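Local coordinates for conserved lipoprotein, putative (Clostridium novyi, PDB 4L1N), which is of unknown function but is a putative lipoprotein, probably membrane-attached, whose family is grouped with the beta-propeller proteins, at residues T67-S72 with Y97-K102; A79-K84 with N118-I123; D124-N129 with L148-I153; M132-R137 with K169-A174; G178-V183 with T200-V205. All blocks are in the same frame, centred on the assembly; numbering follows the deposited sequence.

Interaction 1 of 5, residues T67-S72 with Y97-K102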
# COMPACT_ATOMS: atom_id res chain seq x y z
N THR A 67 6.85 9.27 1.09
CA THR A 67 7.88 8.23 1.13
C THR A 67 8.72 8.38 -0.16
O THR A 67 8.30 9.09 -1.07
CB THR A 67 7.29 6.82 1.32
OG1 THR A 67 6.56 6.40 0.15
CG2 THR A 67 6.42 6.69 2.56
N LYS A 68 9.90 7.75 -0.24
CA LYS A 68 10.76 7.86 -1.43
C LYS A 68 10.10 7.19 -2.65
O LYS A 68 9.34 6.24 -2.49
CB LYS A 68 12.16 7.27 -1.16
CG LYS A 68 13.07 8.17 -0.32
CD LYS A 68 14.44 7.54 -0.08
CE LYS A 68 15.37 8.43 0.73
NZ LYS A 68 15.06 8.38 2.18
N TRP A 69 10.36 7.73 -3.85
CA TRP A 69 9.80 7.22 -5.10
C TRP A 69 10.38 5.85 -5.47
O TRP A 69 11.56 5.76 -5.79
CB TRP A 69 10.07 8.20 -6.25
CG TRP A 69 9.24 9.45 -6.26
CD1 TRP A 69 9.67 10.71 -6.00
CD2 TRP A 69 7.90 9.57 -6.75
NE1 TRP A 69 8.66 11.62 -6.25
CE2 TRP A 69 7.56 10.94 -6.70
CE3 TRP A 69 6.93 8.65 -7.19
CZ2 TRP A 69 6.29 11.41 -7.04
CZ3 TRP A 69 5.68 9.12 -7.56
CH2 TRP A 69 5.37 10.49 -7.48
N LYS A 70 9.55 4.80 -5.42
CA LYS A 70 9.93 3.45 -5.82
C LYS A 70 9.58 3.32 -7.29
O LYS A 70 8.40 3.45 -7.66
CB LYS A 70 9.21 2.38 -4.98
CG LYS A 70 9.99 1.84 -3.78
CD LYS A 70 9.05 1.01 -2.89
CE LYS A 70 9.65 0.64 -1.56
NZ LYS A 70 8.63 0.69 -0.47
N ASN A 71 10.58 3.12 -8.13
CA ASN A 71 10.39 2.97 -9.56
C ASN A 71 9.86 1.60 -9.93
O ASN A 71 10.15 0.62 -9.25
CB ASN A 71 11.72 3.19 -10.26
CG ASN A 71 11.85 4.52 -10.92
OD1 ASN A 71 11.64 5.58 -10.32
ND2 ASN A 71 12.26 4.49 -12.17
N SER A 72 9.13 1.52 -11.05
CA SER A 72 8.64 0.26 -11.60
C SER A 72 9.84 -0.53 -12.15
O SER A 72 10.89 0.08 -12.42
CB SER A 72 7.62 0.56 -12.70
OG SER A 72 7.17 -0.63 -13.32
N TYR A 97 0.68 8.25 -4.83
CA TYR A 97 1.05 9.14 -5.93
C TYR A 97 1.76 8.33 -7.01
O TYR A 97 2.70 7.62 -6.68
CB TYR A 97 1.96 10.26 -5.39
CG TYR A 97 1.26 11.56 -5.06
CD1 TYR A 97 0.02 11.57 -4.42
CD2 TYR A 97 1.86 12.79 -5.34
CE1 TYR A 97 -0.62 12.77 -4.09
CE2 TYR A 97 1.23 13.99 -5.02
CZ TYR A 97 -0.01 13.98 -4.39
OH TYR A 97 -0.64 15.17 -4.10
N ILE A 98 1.27 8.36 -8.27
CA ILE A 98 1.87 7.64 -9.40
C ILE A 98 2.33 8.64 -10.48
O ILE A 98 1.72 9.71 -10.67
CB ILE A 98 0.98 6.49 -9.98
CG1 ILE A 98 0.67 5.46 -8.90
CG2 ILE A 98 1.65 5.77 -11.18
CD1 ILE A 98 -0.65 5.14 -8.86
N LYS A 99 3.43 8.30 -11.15
CA LYS A 99 4.08 9.11 -12.16
C LYS A 99 4.41 8.28 -13.39
O LYS A 99 5.08 7.25 -13.26
CB LYS A 99 5.38 9.66 -11.54
CG LYS A 99 5.69 11.13 -11.80
CD LYS A 99 6.73 11.70 -10.78
CE LYS A 99 8.07 10.98 -10.73
NZ LYS A 99 8.99 11.57 -9.72
N ASN A 100 3.95 8.69 -14.58
CA ASN A 100 4.33 8.05 -15.84
C ASN A 100 5.58 8.77 -16.27
O ASN A 100 5.50 9.91 -16.74
CB ASN A 100 3.22 8.11 -16.90
CG ASN A 100 3.52 7.33 -18.16
OD1 ASN A 100 4.64 7.34 -18.71
ND2 ASN A 100 2.51 6.67 -18.68
N LEU A 101 6.75 8.17 -16.00
CA LEU A 101 8.06 8.75 -16.24
C LEU A 101 8.31 9.08 -17.71
O LEU A 101 8.99 10.07 -17.99
CB LEU A 101 9.17 7.84 -15.70
CG LEU A 101 9.20 7.66 -14.19
CD1 LEU A 101 10.07 6.52 -13.81
CD2 LEU A 101 9.67 8.91 -13.48
N LYS A 102 7.71 8.31 -18.63
CA LYS A 102 7.84 8.55 -20.07
C LYS A 102 7.03 9.79 -20.49
O LYS A 102 7.62 10.78 -20.91
CB LYS A 102 7.40 7.31 -20.86
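Tyr97, in strand 95-100, meets Trp69: its CB lies 4.0 Å from Trp69 CH2, and its carbonyl O sits obliquely near the indole at 3.5 Å from Trp69 CZ3. The phenol itself leads away, toward Pro63 and Glu108. Ile98 turns its side chain away, onto Trp107 and Leu109. Lys99 carries the contact. Its chain crosses the indole at about a right angle, and a bend at chi3 (58°) brings the amine back over one ring face. NZ stands 3.5 Å from the centroid of the Trp69 five-membered ring, 18° off the normal, a cation-pi pair. CE lies 4.0 Å from the centroid of the six-membered ring, a CH-pi contact, so the end of one lysine chain lies over both rings of the indole. Further on, past the strand end, Leu101 brings CD1 to 3.4 Å from Asn71 ND2, an apolar touch on an amide whose polar atoms are engaged by Asn75 and Ser78. Strand 77-82 runs between the two segments and bonds to both through Lys70, Tyr97 and Lys99. The contact is a side-chain one across an intervening strand, between next-but-one neighbours of an antiparallel sheet.

Interaction 2 of 5, residues A79-K84 with N118-I123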
# COMPACT_ATOMS: atom_id res chain seq x y z
N ALA A 79 6.09 5.38 -7.98
CA ALA A 79 5.04 5.55 -6.98
C ALA A 79 5.63 5.86 -5.59
O ALA A 79 6.79 5.56 -5.34
CB ALA A 79 4.19 4.29 -6.91
N CYS A 80 4.80 6.47 -4.70
CA CYS A 80 5.10 6.83 -3.31
C CYS A 80 3.79 7.08 -2.55
O CYS A 80 2.73 7.12 -3.18
CB CYS A 80 6.03 8.04 -3.23
SG CYS A 80 5.24 9.62 -3.65
N ILE A 81 3.87 7.25 -1.21
CA ILE A 81 2.71 7.56 -0.36
C ILE A 81 2.91 8.97 0.18
O ILE A 81 3.81 9.18 0.99
CB ILE A 81 2.48 6.54 0.80
CG1 ILE A 81 2.27 5.11 0.29
CG2 ILE A 81 1.31 6.98 1.71
CD1 ILE A 81 2.76 4.10 1.22
N GLU A 82 2.06 9.93 -0.27
CA GLU A 82 2.07 11.32 0.15
C GLU A 82 1.15 11.54 1.36
O GLU A 82 0.06 10.99 1.39
CB GLU A 82 1.67 12.24 -1.03
CG GLU A 82 1.28 13.69 -0.71
CD GLU A 82 2.32 14.65 -0.16
OE1 GLU A 82 3.45 14.21 0.14
OE2 GLU A 82 1.99 15.86 -0.02
N GLY A 83 1.63 12.32 2.33
CA GLY A 83 0.85 12.72 3.50
C GLY A 83 1.20 12.13 4.85
O GLY A 83 0.59 12.51 5.86
N LYS A 84 2.17 11.20 4.89
CA LYS A 84 2.52 10.53 6.15
C LYS A 84 4.03 10.55 6.48
O LYS A 84 4.48 9.84 7.39
CB LYS A 84 2.01 9.09 6.10
CG LYS A 84 0.50 8.92 6.17
CD LYS A 84 0.22 7.43 6.06
CE LYS A 84 -0.67 6.89 7.16
NZ LYS A 84 -0.00 6.74 8.46
N ASN A 118 -9.05 4.58 7.18
CA ASN A 118 -7.98 3.71 6.64
C ASN A 118 -7.06 4.44 5.69
O ASN A 118 -7.41 5.49 5.15
CB ASN A 118 -8.56 2.49 5.95
CG ASN A 118 -9.04 1.48 6.95
OD1 ASN A 118 -8.32 1.11 7.88
ND2 ASN A 118 -10.26 1.04 6.80
N THR A 119 -5.86 3.86 5.49
CA THR A 119 -4.82 4.49 4.67
C THR A 119 -3.88 3.50 3.97
O THR A 119 -3.57 2.46 4.55
CB THR A 119 -3.96 5.36 5.62
OG1 THR A 119 -3.01 6.08 4.87
CG2 THR A 119 -3.22 4.54 6.70
N PRO A 120 -3.30 3.83 2.78
CA PRO A 120 -2.19 3.00 2.28
C PRO A 120 -1.04 3.17 3.28
O PRO A 120 -0.76 4.31 3.67
CB PRO A 120 -1.87 3.59 0.91
CG PRO A 120 -2.42 4.92 0.90
CD PRO A 120 -3.50 5.01 1.92
N LYS A 121 -0.43 2.08 3.76
CA LYS A 121 0.65 2.16 4.75
C LYS A 121 2.01 1.76 4.15
O LYS A 121 3.03 2.33 4.54
CB LYS A 121 0.32 1.29 5.98
CG LYS A 121 1.32 1.33 7.12
CD LYS A 121 1.52 2.70 7.75
CE LYS A 121 1.46 2.64 9.25
NZ LYS A 121 0.90 3.90 9.79
N TYR A 122 2.03 0.75 3.25
CA TYR A 122 3.23 0.24 2.57
C TYR A 122 2.87 -0.11 1.14
O TYR A 122 1.83 -0.73 0.90
CB TYR A 122 3.88 -0.97 3.29
CG TYR A 122 5.11 -1.52 2.59
CD1 TYR A 122 5.00 -2.50 1.61
CD2 TYR A 122 6.38 -1.04 2.89
CE1 TYR A 122 6.13 -2.98 0.93
CE2 TYR A 122 7.51 -1.50 2.21
CZ TYR A 122 7.38 -2.47 1.23
OH TYR A 122 8.49 -2.92 0.55
N ILE A 123 3.73 0.30 0.19
CA ILE A 123 3.53 0.00 -1.22
C ILE A 123 4.85 -0.46 -1.83
O ILE A 123 5.93 0.01 -1.46
CB ILE A 123 2.90 1.18 -2.04
CG1 ILE A 123 3.87 2.37 -2.26
CG2 ILE A 123 1.53 1.63 -1.49
CD1 ILE A 123 3.63 3.15 -3.45
O HOH W 1 -1.43 5.23 10.45
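Ile81 and Ile123 form the apolar heart of this contact, sliding past each other in opposite directions. Ile81 CD1 comes to 3.9 Å from Ile123 CG2 and lies over the backbone at Lys121, while Ile81 CG2 reaches the Pro120 ring at 4.3 Å from Pro120 CG. Ile123 sends CD1 the other way, 3.7 Å from Ala79 CB; with chi1 at 72°, CG1 stands between its own N and C and carries CD1 along strand 79-82. Pro120 and Ile123 also touch Ile96 and Val133, so the layer is continuous with the interior.

The two strands run nearly antiparallel, 156° between their directions, but their axes stay 7.5 Å apart and are joined by side chains, not backbone pairing. They come from opposite halves of one antiparallel sheet, 118-125 at one edge and 77-82 next to the other; their meeting implies a sheet that curls round on itself.

Polar ends gather beyond it. Lys84 and Thr119 meet tip to tip, but by packing, with Lys84 CE 3.4 Å from Thr119 OG1; that hydroxyl bonds to Pro120 O from above the carbonyl plane as well as to Gly94 N. Lys84 NZ and Lys121 NZ are 3.3 Å apart, like charges that would probably repel. One water accepts from both amines, and the carbonyl O of Glu90 also takes Lys84 NZ.

Interaction 3 of 5, residues D124-N129 with L148-I153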
# COMPACT_ATOMS: atom_id res chain seq x y z
N ASP A 124 4.75 -1.40 -2.78
CA ASP A 124 5.83 -1.91 -3.61
C ASP A 124 5.24 -2.48 -4.88
O ASP A 124 4.02 -2.69 -4.93
CB ASP A 124 6.72 -2.91 -2.90
CG ASP A 124 8.18 -2.83 -3.32
OD1 ASP A 124 8.45 -2.29 -4.44
OD2 ASP A 124 9.05 -3.31 -2.54
N TRP A 125 6.06 -2.70 -5.90
CA TRP A 125 5.54 -3.15 -7.19
C TRP A 125 5.29 -4.65 -7.25
O TRP A 125 6.09 -5.43 -6.73
CB TRP A 125 6.48 -2.70 -8.31
CG TRP A 125 6.47 -1.21 -8.49
CD1 TRP A 125 7.33 -0.31 -7.93
CD2 TRP A 125 5.54 -0.44 -9.27
NE1 TRP A 125 7.03 0.97 -8.36
CE2 TRP A 125 5.93 0.91 -9.18
CE3 TRP A 125 4.43 -0.77 -10.08
CZ2 TRP A 125 5.23 1.94 -9.83
CZ3 TRP A 125 3.75 0.25 -10.73
CH2 TRP A 125 4.13 1.59 -10.58
N PHE A 126 4.16 -5.04 -7.87
CA PHE A 126 3.76 -6.43 -8.08
C PHE A 126 4.20 -6.86 -9.48
O PHE A 126 4.72 -7.96 -9.66
CB PHE A 126 2.24 -6.61 -7.89
CG PHE A 126 1.74 -8.01 -8.11
CD1 PHE A 126 1.33 -8.43 -9.37
CD2 PHE A 126 1.68 -8.92 -7.06
CE1 PHE A 126 0.89 -9.74 -9.58
CE2 PHE A 126 1.24 -10.23 -7.26
CZ PHE A 126 0.85 -10.63 -8.52
N ASP A 127 3.95 -6.00 -10.47
CA ASP A 127 4.34 -6.15 -11.87
C ASP A 127 4.41 -4.71 -12.47
O ASP A 127 4.50 -3.75 -11.71
CB ASP A 127 3.42 -7.13 -12.65
CG ASP A 127 1.93 -6.84 -12.75
OD1 ASP A 127 1.55 -5.64 -12.70
OD2 ASP A 127 1.15 -7.80 -12.97
N ASP A 128 4.41 -4.56 -13.79
CA ASP A 128 4.57 -3.23 -14.39
C ASP A 128 3.28 -2.41 -14.41
O ASP A 128 3.32 -1.23 -14.79
CB ASP A 128 5.16 -3.32 -15.82
CG ASP A 128 6.51 -4.01 -15.86
OD1 ASP A 128 7.46 -3.52 -15.19
OD2 ASP A 128 6.63 -5.04 -16.56
N ASN A 129 2.15 -2.99 -13.96
CA ASN A 129 0.86 -2.29 -13.97
C ASN A 129 0.16 -2.31 -12.63
O ASN A 129 -0.86 -1.64 -12.49
CB ASN A 129 -0.06 -2.89 -15.03
CG ASN A 129 0.51 -2.84 -16.41
OD1 ASN A 129 0.75 -1.76 -16.98
ND2 ASN A 129 0.78 -4.01 -16.96
N LEU A 148 -2.92 -6.97 2.79
CA LEU A 148 -2.14 -6.80 1.56
C LEU A 148 -3.07 -7.02 0.37
O LEU A 148 -3.84 -8.00 0.33
CB LEU A 148 -0.95 -7.79 1.55
CG LEU A 148 0.09 -7.73 0.44
CD1 LEU A 148 1.00 -6.55 0.60
CD2 LEU A 148 1.01 -8.94 0.52
N TYR A 149 -3.03 -6.05 -0.57
CA TYR A 149 -3.81 -6.02 -1.81
C TYR A 149 -2.92 -5.87 -3.01
O TYR A 149 -1.81 -5.31 -2.90
CB TYR A 149 -4.78 -4.83 -1.79
CG TYR A 149 -5.84 -4.85 -0.72
CD1 TYR A 149 -7.08 -5.46 -0.94
CD2 TYR A 149 -5.64 -4.22 0.50
CE1 TYR A 149 -8.06 -5.49 0.05
CE2 TYR A 149 -6.62 -4.23 1.50
CZ TYR A 149 -7.83 -4.86 1.26
OH TYR A 149 -8.80 -4.80 2.23
N LYS A 150 -3.45 -6.29 -4.21
CA LYS A 150 -2.88 -6.08 -5.55
C LYS A 150 -3.69 -4.97 -6.15
O LYS A 150 -4.89 -5.16 -6.36
CB LYS A 150 -2.94 -7.35 -6.40
CG LYS A 150 -2.30 -7.21 -7.79
CD LYS A 150 -2.32 -8.52 -8.57
CE LYS A 150 -3.39 -8.59 -9.63
NZ LYS A 150 -2.81 -8.91 -10.96
N VAL A 151 -3.09 -3.78 -6.34
CA VAL A 151 -3.85 -2.62 -6.83
C VAL A 151 -3.37 -2.14 -8.21
O VAL A 151 -2.20 -1.80 -8.38
CB VAL A 151 -3.79 -1.47 -5.79
CG1 VAL A 151 -4.56 -0.24 -6.26
CG2 VAL A 151 -4.29 -1.95 -4.42
N ASN A 152 -4.29 -2.08 -9.19
CA ASN A 152 -4.05 -1.60 -10.55
C ASN A 152 -3.82 -0.09 -10.52
O ASN A 152 -4.71 0.65 -10.09
CB ASN A 152 -5.21 -1.98 -11.45
CG ASN A 152 -4.95 -1.83 -12.93
OD1 ASN A 152 -4.53 -0.78 -13.44
ND2 ASN A 152 -5.25 -2.88 -13.67
N ILE A 153 -2.63 0.35 -10.94
CA ILE A 153 -2.20 1.76 -10.89
C ILE A 153 -3.07 2.67 -11.76
O ILE A 153 -3.06 3.88 -11.54
CB ILE A 153 -0.69 1.96 -11.21
CG1 ILE A 153 -0.33 1.65 -12.67
CG2 ILE A 153 0.19 1.23 -10.21
CD1 ILE A 153 0.78 2.46 -13.20
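Phe126 and Lys150 pack closely: Lys150 CD lies 3.7 Å from the centroid of the Phe126 ring, 16° off its normal, a CH-pi contact over one face. With Phe126 CG anti to its N (chi1 179°), the ring reaches out to the lysine chain, and Lys176 adds a cation-pi contact. Close packing continues at Trp125, whose CZ3 is 3.7 Å from Ile153 CG2, the two side chains crossing at about a right angle. Ile153 N donates to Asn129 O at 3.1 Å, a nearly straight bond (168°).

The other side is looser. Asp127 OD2 stays 4.6 Å from Lys150 NZ, too far for a salt bridge, while Asp127 OD1 takes Asn129 N in an Asx turn that shapes the loop after strand 118-125. Asn129 is exposed and meets the second segment mainly through its backbone.

Strand 130-137 runs between strands 118-125 and 147-152, so the turn beyond 125 spans its end; Trp125 also leans on Phe77 and Ala79, and Phe126 on Val205.

Interaction 4 of 5, residues M132-R137 with K169-A174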
# COMPACT_ATOMS: atom_id res chain seq x y z
N MSE A 132 1.61 -3.63 -4.77
CA MSE A 132 1.32 -4.34 -3.55
C MSE A 132 1.04 -3.27 -2.55
O MSE A 132 1.91 -2.42 -2.34
CB MSE A 132 2.48 -5.23 -3.11
CG MSE A 132 2.56 -6.53 -3.89
SE MSE A 132 4.00 -7.63 -3.26
CE MSE A 132 5.46 -6.30 -3.18
N VAL A 133 -0.18 -3.21 -2.04
CA VAL A 133 -0.54 -2.15 -1.10
C VAL A 133 -1.01 -2.75 0.24
O VAL A 133 -1.88 -3.62 0.27
CB VAL A 133 -1.61 -1.16 -1.69
CG1 VAL A 133 -1.88 0.00 -0.74
CG2 VAL A 133 -1.20 -0.64 -3.06
N VAL A 134 -0.45 -2.23 1.35
CA VAL A 134 -0.89 -2.57 2.69
C VAL A 134 -1.84 -1.46 3.14
O VAL A 134 -1.48 -0.29 3.09
CB VAL A 134 0.26 -2.80 3.70
CG1 VAL A 134 -0.28 -3.01 5.11
CG2 VAL A 134 1.14 -3.97 3.29
N ILE A 135 -3.07 -1.84 3.53
CA ILE A 135 -4.06 -0.90 4.01
C ILE A 135 -4.25 -1.15 5.49
O ILE A 135 -4.68 -2.24 5.89
CB ILE A 135 -5.37 -0.93 3.18
CG1 ILE A 135 -5.13 -0.21 1.84
CG2 ILE A 135 -6.53 -0.25 3.94
CD1 ILE A 135 -5.91 -0.66 0.73
N SER A 136 -3.87 -0.13 6.29
CA SER A 136 -3.95 -0.05 7.75
C SER A 136 -4.86 1.10 8.20
O SER A 136 -5.21 1.92 7.38
CB SER A 136 -2.55 0.17 8.32
OG SER A 136 -2.03 1.45 8.02
N ARG A 137 -5.19 1.17 9.51
CA ARG A 137 -5.97 2.25 10.10
C ARG A 137 -5.12 3.51 10.03
O ARG A 137 -3.89 3.42 10.13
CB ARG A 137 -6.40 1.93 11.54
CG ARG A 137 -7.57 0.92 11.66
CD ARG A 137 -8.93 1.55 11.40
NE ARG A 137 -10.05 0.76 11.93
CZ ARG A 137 -10.64 -0.25 11.29
NH1 ARG A 137 -10.19 -0.65 10.10
NH2 ARG A 137 -11.66 -0.89 11.84
N LYS A 169 -3.09 -9.93 13.90
CA LYS A 169 -2.14 -10.40 12.89
C LYS A 169 -2.19 -9.41 11.72
O LYS A 169 -3.09 -9.48 10.88
CB LYS A 169 -2.51 -11.83 12.44
CG LYS A 169 -1.99 -12.94 13.32
CD LYS A 169 -3.05 -14.01 13.57
CE LYS A 169 -2.52 -15.30 14.16
NZ LYS A 169 -1.79 -16.11 13.13
N GLN A 170 -1.22 -8.48 11.66
CA GLN A 170 -1.19 -7.44 10.63
C GLN A 170 -0.07 -7.62 9.63
O GLN A 170 1.08 -7.64 10.06
CB GLN A 170 -0.99 -6.07 11.30
CG GLN A 170 -2.04 -5.67 12.31
CD GLN A 170 -1.74 -4.37 13.01
OE1 GLN A 170 -0.79 -3.64 12.69
NE2 GLN A 170 -2.58 -4.02 13.96
N VAL A 171 -0.36 -7.60 8.31
CA VAL A 171 0.68 -7.59 7.27
C VAL A 171 1.35 -6.21 7.34
O VAL A 171 0.63 -5.21 7.30
CB VAL A 171 0.10 -7.91 5.87
CG1 VAL A 171 1.17 -7.77 4.79
CG2 VAL A 171 -0.55 -9.29 5.84
N VAL A 172 2.67 -6.15 7.57
CA VAL A 172 3.38 -4.87 7.72
C VAL A 172 4.05 -4.46 6.41
O VAL A 172 4.11 -3.27 6.12
CB VAL A 172 4.38 -4.78 8.93
CG1 VAL A 172 3.65 -4.76 10.26
CG2 VAL A 172 5.42 -5.89 8.92
N TYR A 173 4.53 -5.44 5.61
CA TYR A 173 5.15 -5.22 4.29
C TYR A 173 5.28 -6.54 3.51
O TYR A 173 4.94 -7.59 4.04
CB TYR A 173 6.52 -4.51 4.42
CG TYR A 173 7.59 -5.27 5.16
CD1 TYR A 173 8.46 -6.12 4.49
CD2 TYR A 173 7.81 -5.05 6.52
CE1 TYR A 173 9.48 -6.79 5.17
CE2 TYR A 173 8.80 -5.74 7.22
CZ TYR A 173 9.67 -6.58 6.52
OH TYR A 173 10.69 -7.24 7.18
N ALA A 174 5.78 -6.48 2.26
CA ALA A 174 6.00 -7.61 1.36
C ALA A 174 7.09 -7.31 0.34
O ALA A 174 7.31 -6.15 -0.06
CB ALA A 174 4.72 -8.00 0.65
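Val134 overlaps the bend at Val171 and Val172, with CG2 4.1 Å from Val171 CG1 and also within reach of Val172 O. Its other methyl, CG1, lies against the carbonyl O of Val171. CG1 is anti to the backbone N (chi1 174°), which turns it to that carbonyl while CG2 faces the Val171 side chain. Two residues earlier, Met132, present as selenomethionine, rests SE 4.0 Å from Ala174 CB, and a bend at chi3 (-47°) brings CE to 3.6 Å from Ala174 O.

Here two antiparallel sheets meet face to face: strand 132-137 belongs to the large sheet, strand 169-174 is an outer strand of the three-stranded one. Their axes come within 7.5 Å with 154° between the directions, and apolar side chains fill the space.

Leu148 presses on both Val134 and Ala174. Val183 and Ile181, from the next strand of the smaller sheet, lie on Val171 and Ala174, while Phe126 and Leu161 lie against Met132.

Interaction 5 of 5, residues G178-V183 with T200-V205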
# COMPACT_ATOMS: atom_id res chain seq x y z
N GLY A 178 9.64 -12.86 -8.53
CA GLY A 178 9.01 -13.75 -9.49
C GLY A 178 7.58 -14.08 -9.11
O GLY A 178 6.78 -13.17 -8.89
N ASP A 179 7.28 -15.37 -9.01
CA ASP A 179 5.97 -15.89 -8.65
C ASP A 179 5.77 -15.94 -7.13
O ASP A 179 4.69 -16.33 -6.70
CB ASP A 179 5.77 -17.30 -9.27
CG ASP A 179 6.80 -18.36 -8.88
OD1 ASP A 179 8.03 -18.07 -8.99
OD2 ASP A 179 6.39 -19.50 -8.54
N LYS A 180 6.79 -15.57 -6.33
CA LYS A 180 6.72 -15.65 -4.85
C LYS A 180 6.72 -14.31 -4.15
O LYS A 180 7.50 -13.42 -4.52
CB LYS A 180 7.91 -16.46 -4.29
CG LYS A 180 8.17 -17.82 -4.92
CD LYS A 180 7.49 -18.96 -4.17
CE LYS A 180 7.45 -20.22 -5.01
NZ LYS A 180 8.77 -20.92 -5.04
N ILE A 181 5.94 -14.19 -3.07
CA ILE A 181 5.91 -12.99 -2.23
C ILE A 181 6.19 -13.40 -0.79
O ILE A 181 5.53 -14.30 -0.30
CB ILE A 181 4.57 -12.18 -2.34
CG1 ILE A 181 4.17 -11.89 -3.81
CG2 ILE A 181 4.62 -10.90 -1.52
CD1 ILE A 181 2.77 -11.39 -4.01
N ASP A 182 7.18 -12.77 -0.15
CA ASP A 182 7.51 -12.92 1.27
C ASP A 182 6.67 -11.88 2.03
O ASP A 182 6.86 -10.68 1.83
CB ASP A 182 9.01 -12.69 1.50
CG ASP A 182 9.95 -13.85 1.31
OD1 ASP A 182 9.49 -14.92 0.88
OD2 ASP A 182 11.15 -13.70 1.61
N VAL A 183 5.71 -12.32 2.84
CA VAL A 183 4.78 -11.43 3.54
C VAL A 183 5.17 -11.34 5.03
O VAL A 183 5.21 -12.38 5.70
CB VAL A 183 3.32 -11.95 3.35
CG1 VAL A 183 2.31 -11.11 4.10
CG2 VAL A 183 2.94 -12.04 1.87
N THR A 200 7.32 -14.57 8.67
CA THR A 200 7.56 -14.45 7.22
C THR A 200 6.81 -15.58 6.54
O THR A 200 7.06 -16.74 6.85
CB THR A 200 9.03 -14.47 6.82
OG1 THR A 200 9.81 -13.66 7.70
CG2 THR A 200 9.23 -14.04 5.42
N LYS A 201 5.89 -15.25 5.63
CA LYS A 201 5.11 -16.25 4.91
C LYS A 201 5.33 -16.05 3.46
O LYS A 201 5.12 -14.95 2.96
CB LYS A 201 3.59 -16.18 5.23
CG LYS A 201 3.20 -16.24 6.72
CD LYS A 201 3.61 -17.51 7.41
CE LYS A 201 2.46 -18.20 8.09
NZ LYS A 201 2.90 -18.72 9.42
N THR A 202 5.77 -17.09 2.77
CA THR A 202 5.99 -17.04 1.34
C THR A 202 4.73 -17.57 0.70
O THR A 202 4.30 -18.67 1.02
CB THR A 202 7.29 -17.80 1.00
OG1 THR A 202 8.35 -17.10 1.64
CG2 THR A 202 7.59 -17.83 -0.49
N ILE A 203 4.10 -16.75 -0.15
CA ILE A 203 2.89 -17.10 -0.91
C ILE A 203 3.26 -17.26 -2.39
O ILE A 203 4.19 -16.61 -2.87
CB ILE A 203 1.71 -16.10 -0.70
CG1 ILE A 203 2.09 -14.65 -1.04
CG2 ILE A 203 1.12 -16.21 0.72
CD1 ILE A 203 0.94 -13.69 -1.15
N THR A 204 2.57 -18.15 -3.12
CA THR A 204 2.79 -18.32 -4.56
C THR A 204 1.63 -17.56 -5.27
O THR A 204 0.50 -17.52 -4.77
CB THR A 204 2.91 -19.81 -4.94
OG1 THR A 204 3.93 -20.41 -4.15
CG2 THR A 204 3.35 -20.00 -6.34
N VAL A 205 1.93 -16.89 -6.39
CA VAL A 205 0.93 -16.10 -7.12
C VAL A 205 0.86 -16.47 -8.60
O VAL A 205 1.76 -17.12 -9.14
CB VAL A 205 1.14 -14.58 -6.95
CG1 VAL A 205 0.91 -14.15 -5.50
CG2 VAL A 205 2.51 -14.12 -7.46
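Ile181 and Ile203 cross obliquely on one face of the paired backbones, Ile181 CB 3.7 Å from Ile203 CG1. Ile203 CD1 fits between Val183 CG2, at 4.0 Å, and Ile181 CD1, while Ile181 CD1 runs on to meet Val205 CG1 at 3.6 Å, the two side chains at about a right angle. The swing of Ile203 CG1 to a place between its own N and C (chi1 56°) sends this bump toward Val183. Val205 CG2 drops against the carbonyl of Asp179.

The face carrying Lys180, Asp182, Thr202 and Thr204 is polar. Asp182 and Thr202 lie side by side, pointing the same way, and Thr202 OG1 donates to Asp182 OD1 at 2.6 Å from above the carboxylate plane. Lys180, bent at chi2, runs alongside Thr204 and crosses Thr202, CD touching Thr202 CG2 and CE near Thr204 OG1.

Five backbone bonds fix the register. Ile181 and Ile203 exchange a pair, Ile203 N to Ile181 O at 2.8 Å, as do Val183 and Lys201, and Val205 N reaches Asp179 O beyond the strand end. Tyr162 covers Val183 and Ile203. The result is an antiparallel beta hairpin, strands 180-188 and 196-204, with the mainly apolar face of Ile181, Val183 and Ile203, edged by Lys201, against the protein, and a polar one opposite.

How the interactions relate
Interactions 2 and 4 are the buried contacts, mainly aliphatic packing between strands that face each other, with a water-bridged lysine pair at one end of 2. Interaction 3 is partly buried, and interactions 1 and 5 lie at the surface. Interactions 2 and 3 share strand 118-125, and strand 130-137 bonds to it, bringing interaction 4 alongside. Interaction 1 adds the opposite edge of the large sheet, with Lys70 O taking Trp125 NE1 from interaction 3. Chemistry follows place: cation-pi at the surface in 1, lysine over phenylalanine and a single backbone bond in 3, strand pairing in 5. Interaction 5 adjoins 4 through Ile181, Val183 and Ala174, and meets 3 at Phe126, joining the smaller sheet to the larger.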